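Local coordinates for protein beta-galactosidase (Bacillus circulans subsp. alkalophilus, PDB 3TTY) that hydrolyses terminal non-reducing beta-D-galactose residues from beta-D-galactosides as a TIM-barrel glycoside hydrolase, and binds galactose in its pocket, at residues Lys8-Gly13 / Ile142-Val147; Arg135-Pro140 / Lys241-Asp246; Glu231-Glu236 / Phe263-Glu268. All coordinates share one frame; numbering follows the deposited sequence.

Contact 1 of 3, residues Lys8-Gly13 / Ile142-Val147; sequences KIWYGG and IVMWHV
The backbones of Trp-10 and Val-143 stay well apart, their CA atoms 10.5 Å from each other, and no hydrogen bond joins the two segments. The gap is bridged by one large side chain. The indole of Trp-10 reaches over from strand 10-14, and its six-membered ring does all the touching. CH2 lies 3.7 Å from Val-143 CG2, and CZ3 is almost as near to the same methyl. This methyl comes in obliquely to the ring. Val-143 holds CG2 between its backbone N and carbonyl carbon. Met-144 meets the indole differently. Its CB sits at the ring edge, close to the ring plane, 4.1 Å from Trp-10 CZ3. The Met-144 chain starts with CG opposite the backbone N (chi1 -178°) and then bends twice, which brings CE back to 4.2 Å from Trp-10 CH2. The contact is thus wholly apolar. The polar end of the indole is held separately, by a hydrogen bond from NE1 to Phe-6 O, and the ring of Phe-6 stacks on Trp-10. Both strands belong to the eight-stranded parallel barrel, first and fourth in its order, and the indole reaches across the barrel at the end where the strands begin. Strand 75-79 touches Val-143 through Tyr-75, and the N-terminal residues Ile-2 and Asn-3 pack on Met-144 and Trp-10.

Contact 2 of 3, residues Arg135-Pro140 / Lys241-Asp246; sequences RYKDHP and KRWTPD
Lys-137 meets Trp-243 and Thr-244 where a beta turn meets the end of a helix, and the contacts between them are van der Waals contacts. The backbones are close here, with Lys-137 CA 5.6 Å from Thr-244 CA. The methyl CG2 of Thr-244 presses on the base of the lysine, 3.5 Å from Lys-137 CA and a little farther from its CB. That same CB also rests against the carbonyl of Trp-243, 3.8 Å from its O. Farther along the chain, Lys-137 CD passes the benzene part of the indole and comes 3.9 Å from Trp-243 CE3. The approach is oblique to the ring.

The charged interaction is local to one segment. Lys-137 is extended as far as CE and then turns at chi4 (78°). There it forms a salt bridge with its neighbour, NZ to Asp-138 OD1 at 2.9 Å, on the syn side of the carboxylate and 30° out of its plane.

Hydrogen bonds shape each side separately. His-139 N bonds to Tyr-136 O and closes a type I beta turn, with Lys-137 and Asp-138 at its two central positions. Thr-244 OG1 bonds to Leu-240 O and Trp-145 NE1, which ties the threonine to the last turn of the helix just before it and to strand 142-146.

The contact lies on the outside of the TIM barrel. It joins the loop after helix 119-135, which precedes strand 142-146 in sequence, to the C-terminal end of helix 215-243, which follows that strand. Trp-243 also packs on Ala-133 and Glu-134 of helix 119-135, and Tyr-136 on helix 60-71.

Contact 3 of 3, residues Glu231-Glu236 / Phe263-Glu268; sequences ECFKME and FKWAKE
Lys-234 crosses Glu-268 at a slant, and its aliphatic chain carries much of this contact. From CB the chain leaves with CG opposite the carbonyl carbon (chi1 -54°). CG then comes 4.1 Å from Glu-268 CB. CD makes the closest approach, 3.3 Å from Glu-268 OE1, and also touches CG and CD of the glutamate. The bend at chi3 follows, and NZ ends 4.3 Å from Glu-268 OE1, beyond salt-bridge range. NZ instead makes a salt bridge whose hydrogen bond is weak, 3.2 Å to Glu-231 OE2. Glu-268 OE1 has its own salt bridge with Arg-237.

Phe-233 carries the apolar part. Its ring points an edge at the backbone, with CE2 3.3 Å from Glu-268 O and that oxygen in the ring plane. Its CB touches Trp-265 CZ3 at 3.9 Å, an oblique approach to the indole.

Helices 215-243 and 262-266 follow strands 142-146 and 249-253 of the TIM barrel, and they pack here as neighbours outside it. Phe-233 also covers Val-249 and Thr-251 of strand 249-253. Trp-265 rests on Thr-251 too, and its NE1 bonds to Ser-226 OG of helix 215-243.

How the contacts relate
The three contacts lie in the barrel region, with centres 15 to 19 Å apart. Contact 1 reaches across the barrel near the starts of strands 10-14 and 142-146, while contacts 2 and 3 use different parts of helix 215-243 outside it. Along the chain contact 2 crosses both others, and contact 1 closes before contact 3 opens. Segment 142-147 links them in space. Ile-142 CD1 packs 3.5 Å from Tyr-136 CB of contact 2, and Val-147 CG1 packs 3.7 Å from Phe-233 CD1 of contact 3. Contacts 2 and 3 do not touch directly. Segment 142-147 runs on to Asn-149 and Glu-150 of the galactose pocket.

Contact 1 of 3, residues Lys8-Gly13 / Ile142-Val147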
loop_
_atom_site.group_PDB
_atom_site.type_symbol
_atom_site.label_atom_id
_atom_site.label_comp_id
_atom_site.label_asym_id
_atom_site.label_seq_id
_atom_site.Cartn_x
_atom_site.Cartn_y
_atom_site.Cartn_z
ATOM N N LYS A 8 -27.258 33.692 -22.767
ATOM C CA LYS A 8 -27.225 33.776 -21.312
ATOM C C LYS A 8 -26.203 32.779 -20.794
ATOM O O LYS A 8 -25.572 32.065 -21.568
ATOM C CB LYS A 8 -28.616 33.499 -20.693
ATOM C CG LYS A 8 -29.298 32.206 -21.178
ATOM C CD LYS A 8 -30.676 31.999 -20.547
ATOM C CE LYS A 8 -30.593 31.802 -19.014
ATOM N NZ LYS A 8 -30.073 30.453 -18.627
ATOM N N ILE A 9 -26.032 32.739 -19.482
ATOM C CA ILE A 9 -25.250 31.687 -18.852
ATOM C C ILE A 9 -26.085 30.415 -18.902
ATOM O O ILE A 9 -27.080 30.298 -18.193
ATOM C CB ILE A 9 -24.918 32.060 -17.402
ATOM C CG1 ILE A 9 -24.029 33.312 -17.391
ATOM C CG2 ILE A 9 -24.240 30.896 -16.693
ATOM C CD1 ILE A 9 -23.887 33.961 -16.055
ATOM N N TRP A 10 -25.704 29.482 -19.770
ATOM C CA TRP A 10 -26.444 28.224 -19.900
ATOM C C TRP A 10 -26.633 27.532 -18.546
ATOM O O TRP A 10 -25.772 27.598 -17.665
ATOM C CB TRP A 10 -25.736 27.262 -20.865
ATOM C CG TRP A 10 -25.405 27.868 -22.201
ATOM C CD1 TRP A 10 -25.680 29.134 -22.621
ATOM C CD2 TRP A 10 -24.733 27.225 -23.284
ATOM N NE1 TRP A 10 -25.220 29.323 -23.897
ATOM C CE2 TRP A 10 -24.637 28.164 -24.330
ATOM C CE3 TRP A 10 -24.208 25.945 -23.473
ATOM C CZ2 TRP A 10 -24.037 27.864 -25.550
ATOM C CZ3 TRP A 10 -23.610 25.650 -24.680
ATOM C CH2 TRP A 10 -23.530 26.606 -25.707
ATOM N N TYR A 11 -27.759 26.849 -18.393
ATOM C CA TYR A 11 -28.066 26.182 -17.136
ATOM C C TYR A 11 -28.742 24.839 -17.392
ATOM O O TYR A 11 -29.823 24.780 -17.984
ATOM C CB TYR A 11 -28.958 27.079 -16.278
ATOM C CG TYR A 11 -29.022 26.653 -14.841
ATOM C CD1 TYR A 11 -27.861 26.534 -14.081
ATOM C CD2 TYR A 11 -30.245 26.373 -14.237
ATOM C CE1 TYR A 11 -27.915 26.145 -12.762
ATOM C CE2 TYR A 11 -30.313 25.984 -12.926
ATOM C CZ TYR A 11 -29.153 25.872 -12.183
ATOM O OH TYR A 11 -29.232 25.485 -10.862
ATOM N N GLY A 12 -28.108 23.762 -16.944
ATOM C CA GLY A 12 -28.572 22.419 -17.261
ATOM C C GLY A 12 -27.447 21.426 -17.041
ATOM O O GLY A 12 -26.692 21.563 -16.080
ATOM N N GLY A 13 -27.323 20.431 -17.917
ATOM C CA GLY A 13 -26.215 19.487 -17.810
ATOM C C GLY A 13 -26.493 18.114 -18.386
ATOM O O GLY A 13 -27.406 17.941 -19.203
ATOM N N ILE A 142 -29.086 22.467 -31.517
ATOM C CA ILE A 142 -27.732 22.046 -31.164
ATOM C C ILE A 142 -26.774 23.225 -31.120
ATOM O O ILE A 142 -26.479 23.834 -32.140
ATOM C CB ILE A 142 -27.198 21.003 -32.150
ATOM C CG1 ILE A 142 -28.156 19.812 -32.225
ATOM C CG2 ILE A 142 -25.807 20.564 -31.745
ATOM C CD1 ILE A 142 -27.742 18.757 -33.229
ATOM N N VAL A 143 -26.270 23.531 -29.930
ATOM C CA VAL A 143 -25.466 24.722 -29.735
ATOM C C VAL A 143 -24.002 24.384 -29.500
ATOM O O VAL A 143 -23.149 25.278 -29.440
ATOM C CB VAL A 143 -25.979 25.524 -28.522
ATOM C CG1 VAL A 143 -27.301 26.233 -28.846
ATOM C CG2 VAL A 143 -26.143 24.600 -27.314
ATOM N N MET A 144 -23.711 23.095 -29.344
ATOM C CA MET A 144 -22.374 22.651 -28.955
ATOM C C MET A 144 -22.221 21.151 -29.188
ATOM O O MET A 144 -23.149 20.391 -28.919
ATOM C CB MET A 144 -22.127 22.989 -27.483
ATOM C CG MET A 144 -20.749 22.625 -26.947
ATOM S SD MET A 144 -19.369 23.599 -27.623
ATOM C CE MET A 144 -19.878 25.271 -27.250
ATOM N N TRP A 145 -21.065 20.737 -29.710
ATOM C CA TRP A 145 -20.712 19.316 -29.791
ATOM C C TRP A 145 -19.821 18.946 -28.611
ATOM O O TRP A 145 -18.887 19.670 -28.273
ATOM C CB TRP A 145 -19.977 18.969 -31.097
ATOM C CG TRP A 145 -20.838 18.920 -32.329
ATOM C CD1 TRP A 145 -20.908 19.863 -33.309
ATOM C CD2 TRP A 145 -21.742 17.872 -32.719
ATOM N NE1 TRP A 145 -21.797 19.475 -34.277
ATOM C CE2 TRP A 145 -22.324 18.258 -33.940
ATOM C CE3 TRP A 145 -22.118 16.654 -32.151
ATOM C CZ2 TRP A 145 -23.258 17.472 -34.604
ATOM C CZ3 TRP A 145 -23.049 15.878 -32.807
ATOM C CH2 TRP A 145 -23.609 16.285 -34.019
ATOM N N HIS A 146 -20.109 17.797 -28.013
ATOM C CA HIS A 146 -19.409 17.297 -26.839
ATOM C C HIS A 146 -18.725 15.990 -27.268
ATOM O O HIS A 146 -19.310 14.898 -27.186
ATOM C CB HIS A 146 -20.449 17.116 -25.714
ATOM C CG HIS A 146 -19.937 16.485 -24.452
ATOM N ND1 HIS A 146 -19.173 15.336 -24.438
ATOM C CD2 HIS A 146 -20.165 16.801 -23.156
ATOM C CE1 HIS A 146 -18.930 14.989 -23.185
ATOM N NE2 HIS A 146 -19.518 15.858 -22.385
ATOM N N VAL A 147 -17.491 16.117 -27.752
ATOM C CA VAL A 147 -16.745 14.977 -28.295
ATOM C C VAL A 147 -16.315 14.017 -27.205
ATOM O O VAL A 147 -15.653 14.420 -26.234
ATOM C CB VAL A 147 -15.484 15.425 -29.054
ATOM C CG1 VAL A 147 -14.603 14.216 -29.392
ATOM C CG2 VAL A 147 -15.870 16.206 -30.305
#

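Contact 2 of 3, residues Arg135-Pro140 / Lys241-Asp246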
loop_
_atom_site.group_PDB
_atom_site.type_symbol
_atom_site.label_atom_id
_atom_site.label_comp_id
_atom_site.label_asym_id
_atom_site.label_seq_id
_atom_site.Cartn_x
_atom_site.Cartn_y
_atom_site.Cartn_z
ATOM N N ARG A 135 -26.934 13.551 -39.652
ATOM C CA ARG A 135 -28.359 13.393 -39.362
ATOM C C ARG A 135 -28.960 14.681 -38.804
ATOM O O ARG A 135 -30.095 15.033 -39.126
ATOM C CB ARG A 135 -28.611 12.239 -38.391
ATOM C CG ARG A 135 -30.087 11.925 -38.173
ATOM C CD ARG A 135 -30.266 10.740 -37.244
ATOM N NE ARG A 135 -31.652 10.284 -37.174
ATOM C CZ ARG A 135 -32.175 9.392 -38.005
ATOM N NH1 ARG A 135 -31.431 8.873 -38.973
ATOM N NH2 ARG A 135 -33.439 9.015 -37.875
ATOM N N TYR A 136 -28.204 15.382 -37.968
ATOM C CA TYR A 136 -28.750 16.557 -37.291
ATOM C C TYR A 136 -28.173 17.865 -37.807
ATOM O O TYR A 136 -28.236 18.877 -37.116
ATOM C CB TYR A 136 -28.547 16.442 -35.772
ATOM C CG TYR A 136 -29.154 15.183 -35.190
ATOM C CD1 TYR A 136 -30.513 14.936 -35.303
ATOM C CD2 TYR A 136 -28.373 14.238 -34.538
ATOM C CE1 TYR A 136 -31.086 13.787 -34.788
ATOM C CE2 TYR A 136 -28.943 13.071 -34.015
ATOM C CZ TYR A 136 -30.294 12.859 -34.143
ATOM O OH TYR A 136 -30.878 11.720 -33.634
ATOM N N LYS A 137 -27.615 17.841 -39.016
ATOM C CA LYS A 137 -26.894 18.991 -39.571
ATOM C C LYS A 137 -27.751 20.244 -39.683
ATOM O O LYS A 137 -27.232 21.356 -39.715
ATOM C CB LYS A 137 -26.313 18.661 -40.949
ATOM C CG LYS A 137 -27.364 18.384 -42.018
ATOM C CD LYS A 137 -26.713 18.053 -43.345
ATOM C CE LYS A 137 -27.743 17.664 -44.397
ATOM N NZ LYS A 137 -28.448 18.853 -44.973
ATOM N N ASP A 138 -29.062 20.065 -39.738
ATOM C CA ASP A 138 -29.955 21.204 -39.897
ATOM C C ASP A 138 -30.785 21.460 -38.663
ATOM O O ASP A 138 -31.718 22.264 -38.696
ATOM C CB ASP A 138 -30.867 20.999 -41.109
ATOM C CG ASP A 138 -30.096 21.005 -42.412
ATOM O OD1 ASP A 138 -30.406 20.173 -43.291
ATOM O OD2 ASP A 138 -29.162 21.831 -42.543
ATOM N N HIS A 139 -30.462 20.771 -37.575
ATOM C CA HIS A 139 -31.232 20.953 -36.363
ATOM C C HIS A 139 -30.777 22.209 -35.638
ATOM O O HIS A 139 -29.593 22.365 -35.347
ATOM C CB HIS A 139 -31.176 19.736 -35.447
ATOM C CG HIS A 139 -32.347 19.647 -34.520
ATOM N ND1 HIS A 139 -32.563 20.559 -33.507
ATOM C CD2 HIS A 139 -33.385 18.778 -34.472
ATOM C CE1 HIS A 139 -33.675 20.246 -32.867
ATOM N NE2 HIS A 139 -34.193 19.169 -33.432
ATOM N N PRO A 140 -31.732 23.113 -35.372
ATOM C CA PRO A 140 -31.563 24.457 -34.808
ATOM C C PRO A 140 -31.164 24.501 -33.332
ATOM O O PRO A 140 -30.612 25.513 -32.904
ATOM C CB PRO A 140 -32.961 25.076 -34.971
ATOM C CG PRO A 140 -33.892 23.900 -34.968
ATOM C CD PRO A 140 -33.142 22.824 -35.700
ATOM N N LYS A 241 -17.277 19.022 -38.027
ATOM C CA LYS A 241 -17.237 20.292 -38.739
ATOM C C LYS A 241 -17.507 20.147 -40.243
ATOM O O LYS A 241 -18.021 21.067 -40.870
ATOM C CB LYS A 241 -15.910 21.006 -38.485
ATOM C CG LYS A 241 -15.818 21.648 -37.101
ATOM C CD LYS A 241 -14.420 22.214 -36.868
ATOM C CE LYS A 241 -14.366 23.054 -35.593
ATOM N NZ LYS A 241 -15.463 24.073 -35.521
ATOM N N ARG A 242 -17.177 18.993 -40.813
ATOM C CA ARG A 242 -17.493 18.712 -42.210
ATOM C C ARG A 242 -19.001 18.876 -42.493
ATOM O O ARG A 242 -19.400 19.345 -43.563
ATOM C CB ARG A 242 -17.061 17.291 -42.564
ATOM C CG ARG A 242 -16.471 17.137 -43.956
ATOM C CD ARG A 242 -15.850 15.751 -44.146
ATOM N NE ARG A 242 -16.848 14.683 -44.057
ATOM C CZ ARG A 242 -17.443 14.124 -45.108
ATOM N NH1 ARG A 242 -17.140 14.525 -46.340
ATOM N NH2 ARG A 242 -18.338 13.158 -44.930
ATOM N N TRP A 243 -19.828 18.484 -41.529
ATOM C CA TRP A 243 -21.272 18.519 -41.690
ATOM C C TRP A 243 -21.902 19.735 -41.023
ATOM O O TRP A 243 -22.905 20.252 -41.496
ATOM C CB TRP A 243 -21.895 17.246 -41.130
ATOM C CG TRP A 243 -21.625 16.039 -41.953
ATOM C CD1 TRP A 243 -20.721 15.063 -41.695
ATOM C CD2 TRP A 243 -22.269 15.678 -43.179
ATOM N NE1 TRP A 243 -20.754 14.110 -42.684
ATOM C CE2 TRP A 243 -21.700 14.464 -43.607
ATOM C CE3 TRP A 243 -23.271 16.267 -43.958
ATOM C CZ2 TRP A 243 -22.100 13.823 -44.776
ATOM C CZ3 TRP A 243 -23.669 15.635 -45.114
ATOM C CH2 TRP A 243 -23.085 14.423 -45.516
ATOM N N THR A 244 -21.325 20.192 -39.919
ATOM C CA THR A 244 -21.862 21.362 -39.244
ATOM C C THR A 244 -20.755 22.334 -38.862
ATOM O O THR A 244 -20.410 22.458 -37.691
ATOM C CB THR A 244 -22.667 20.972 -37.994
ATOM O OG1 THR A 244 -21.810 20.290 -37.071
ATOM C CG2 THR A 244 -23.815 20.052 -38.381
ATOM N N PRO A 245 -20.210 23.045 -39.860
ATOM C CA PRO A 245 -19.050 23.928 -39.681
ATOM C C PRO A 245 -19.267 25.101 -38.726
ATOM O O PRO A 245 -18.293 25.664 -38.236
ATOM C CB PRO A 245 -18.768 24.436 -41.102
ATOM C CG PRO A 245 -20.042 24.203 -41.863
ATOM C CD PRO A 245 -20.651 22.977 -41.265
ATOM N N ASP A 246 -20.517 25.465 -38.462
ATOM C CA ASP A 246 -20.804 26.612 -37.602
ATOM C C ASP A 246 -21.233 26.200 -36.197
ATOM O O ASP A 246 -21.569 27.057 -35.374
ATOM C CB ASP A 246 -21.906 27.478 -38.219
ATOM C CG ASP A 246 -21.555 27.966 -39.615
ATOM O OD1 ASP A 246 -20.345 28.174 -39.886
ATOM O OD2 ASP A 246 -22.493 28.141 -40.431
#

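Contact 3 of 3, residues Glu231-Glu236 / Phe263-Glu268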
loop_
_atom_site.group_PDB
_atom_site.type_symbol
_atom_site.label_atom_id
_atom_site.label_comp_id
_atom_site.label_asym_id
_atom_site.label_seq_id
_atom_site.Cartn_x
_atom_site.Cartn_y
_atom_site.Cartn_z
ATOM N N GLU A 231 -5.207 13.392 -31.071
ATOM C CA GLU A 231 -5.511 13.001 -32.442
ATOM C C GLU A 231 -6.935 12.451 -32.533
ATOM O O GLU A 231 -7.677 12.755 -33.474
ATOM C CB GLU A 231 -4.515 11.958 -32.940
ATOM C CG GLU A 231 -3.173 12.526 -33.395
ATOM C CD GLU A 231 -3.339 13.533 -34.532
ATOM O OE1 GLU A 231 -3.980 13.180 -35.543
ATOM O OE2 GLU A 231 -2.849 14.684 -34.401
ATOM N N CYS A 232 -7.320 11.630 -31.565
ATOM C CA CYS A 232 -8.691 11.120 -31.555
ATOM C C CYS A 232 -9.695 12.272 -31.504
ATOM O O CYS A 232 -10.622 12.324 -32.308
ATOM C CB CYS A 232 -8.916 10.132 -30.408
ATOM S SG CYS A 232 -7.959 8.597 -30.581
ATOM N N PHE A 233 -9.498 13.213 -30.586
ATOM C CA PHE A 233 -10.385 14.376 -30.520
ATOM C C PHE A 233 -10.505 15.097 -31.860
ATOM O O PHE A 233 -11.617 15.333 -32.359
ATOM C CB PHE A 233 -9.928 15.376 -29.463
ATOM C CG PHE A 233 -10.661 16.693 -29.539
ATOM C CD1 PHE A 233 -11.966 16.798 -29.080
ATOM C CD2 PHE A 233 -10.054 17.814 -30.087
ATOM C CE1 PHE A 233 -12.656 17.995 -29.160
ATOM C CE2 PHE A 233 -10.728 19.025 -30.168
ATOM C CZ PHE A 233 -12.029 19.122 -29.707
ATOM N N LYS A 234 -9.349 15.446 -32.425
ATOM C CA LYS A 234 -9.273 16.172 -33.688
ATOM C C LYS A 234 -9.940 15.410 -34.813
ATOM O O LYS A 234 -10.618 15.997 -35.657
ATOM C CB LYS A 234 -7.819 16.468 -34.069
ATOM C CG LYS A 234 -7.025 17.192 -32.982
ATOM C CD LYS A 234 -5.767 17.893 -33.528
ATOM C CE LYS A 234 -5.016 17.032 -34.535
ATOM N NZ LYS A 234 -3.745 17.662 -34.983
ATOM N N MET A 235 -9.739 14.100 -34.825
ATOM C CA MET A 235 -10.360 13.258 -35.826
ATOM C C MET A 235 -11.886 13.407 -35.806
ATOM O O MET A 235 -12.508 13.496 -36.863
ATOM C CB MET A 235 -9.954 11.797 -35.628
ATOM C CG MET A 235 -10.693 10.826 -36.534
ATOM S SD MET A 235 -10.562 9.107 -35.968
ATOM C CE MET A 235 -11.717 9.099 -34.587
ATOM N N GLU A 236 -12.487 13.427 -34.617
ATOM C CA GLU A 236 -13.949 13.552 -34.518
ATOM C C GLU A 236 -14.387 14.986 -34.810
ATOM O O GLU A 236 -15.349 15.226 -35.544
ATOM C CB GLU A 236 -14.468 13.097 -33.143
ATOM C CG GLU A 236 -14.432 11.583 -32.924
ATOM C CD GLU A 236 -15.221 11.150 -31.677
ATOM O OE1 GLU A 236 -16.330 11.679 -31.438
ATOM O OE2 GLU A 236 -14.734 10.275 -30.935
ATOM N N PHE A 263 -2.782 22.658 -22.500
ATOM C CA PHE A 263 -2.417 23.823 -23.303
ATOM C C PHE A 263 -2.376 23.467 -24.770
ATOM O O PHE A 263 -2.888 24.201 -25.608
ATOM C CB PHE A 263 -1.094 24.448 -22.839
ATOM C CG PHE A 263 -1.255 25.339 -21.646
ATOM C CD1 PHE A 263 -2.003 26.498 -21.736
ATOM C CD2 PHE A 263 -0.710 25.000 -20.425
ATOM C CE1 PHE A 263 -2.173 27.310 -20.642
ATOM C CE2 PHE A 263 -0.889 25.811 -19.323
ATOM C CZ PHE A 263 -1.615 26.961 -19.431
ATOM N N LYS A 264 -1.793 22.315 -25.064
ATOM C CA LYS A 264 -1.737 21.803 -26.416
ATOM C C LYS A 264 -3.125 21.329 -26.874
ATOM O O LYS A 264 -3.504 21.501 -28.034
ATOM C CB LYS A 264 -0.695 20.686 -26.478
ATOM C CG LYS A 264 -0.630 19.950 -27.790
ATOM C CD LYS A 264 0.669 19.157 -27.879
ATOM C CE LYS A 264 0.726 18.297 -29.144
ATOM N NZ LYS A 264 2.085 17.684 -29.304
ATOM N N TRP A 265 -3.901 20.754 -25.961
ATOM C CA TRP A 265 -5.270 20.361 -26.301
ATOM C C TRP A 265 -6.140 21.562 -26.701
ATOM O O TRP A 265 -6.873 21.498 -27.687
ATOM C CB TRP A 265 -5.924 19.584 -25.153
ATOM C CG TRP A 265 -5.578 18.113 -25.137
ATOM C CD1 TRP A 265 -4.358 17.560 -24.859
ATOM C CD2 TRP A 265 -6.471 17.014 -25.401
ATOM N NE1 TRP A 265 -4.430 16.185 -24.960
ATOM C CE2 TRP A 265 -5.715 15.826 -25.288
ATOM C CE3 TRP A 265 -7.831 16.922 -25.733
ATOM C CZ2 TRP A 265 -6.271 14.561 -25.483
ATOM C CZ3 TRP A 265 -8.386 15.656 -25.940
ATOM C CH2 TRP A 265 -7.604 14.493 -25.813
ATOM N N ALA A 266 -6.046 22.653 -25.940
ATOM C CA ALA A 266 -6.982 23.767 -26.074
ATOM C C ALA A 266 -6.862 24.465 -27.428
ATOM O O ALA A 266 -7.833 25.039 -27.928
ATOM C CB ALA A 266 -6.810 24.774 -24.923
ATOM N N LYS A 267 -5.676 24.402 -28.022
ATOM C CA LYS A 267 -5.453 25.014 -29.325
ATOM C C LYS A 267 -6.330 24.350 -30.377
ATOM O O LYS A 267 -6.693 24.974 -31.378
ATOM C CB LYS A 267 -3.981 24.924 -29.722
ATOM C CG LYS A 267 -3.039 25.679 -28.785
ATOM C CD LYS A 267 -1.588 25.571 -29.283
ATOM C CE LYS A 267 -0.604 26.287 -28.363
ATOM N NZ LYS A 267 -0.954 27.728 -28.187
ATOM N N GLU A 268 -6.699 23.096 -30.128
ATOM C CA GLU A 268 -7.501 22.326 -31.077
ATOM C C GLU A 268 -8.999 22.413 -30.795
ATOM O O GLU A 268 -9.808 21.856 -31.541
ATOM C CB GLU A 268 -7.061 20.854 -31.062
ATOM C CG GLU A 268 -5.556 20.650 -31.173
ATOM C CD GLU A 268 -4.956 21.130 -32.510
ATOM O OE1 GLU A 268 -5.687 21.232 -33.532
ATOM O OE2 GLU A 268 -3.728 21.391 -32.531
#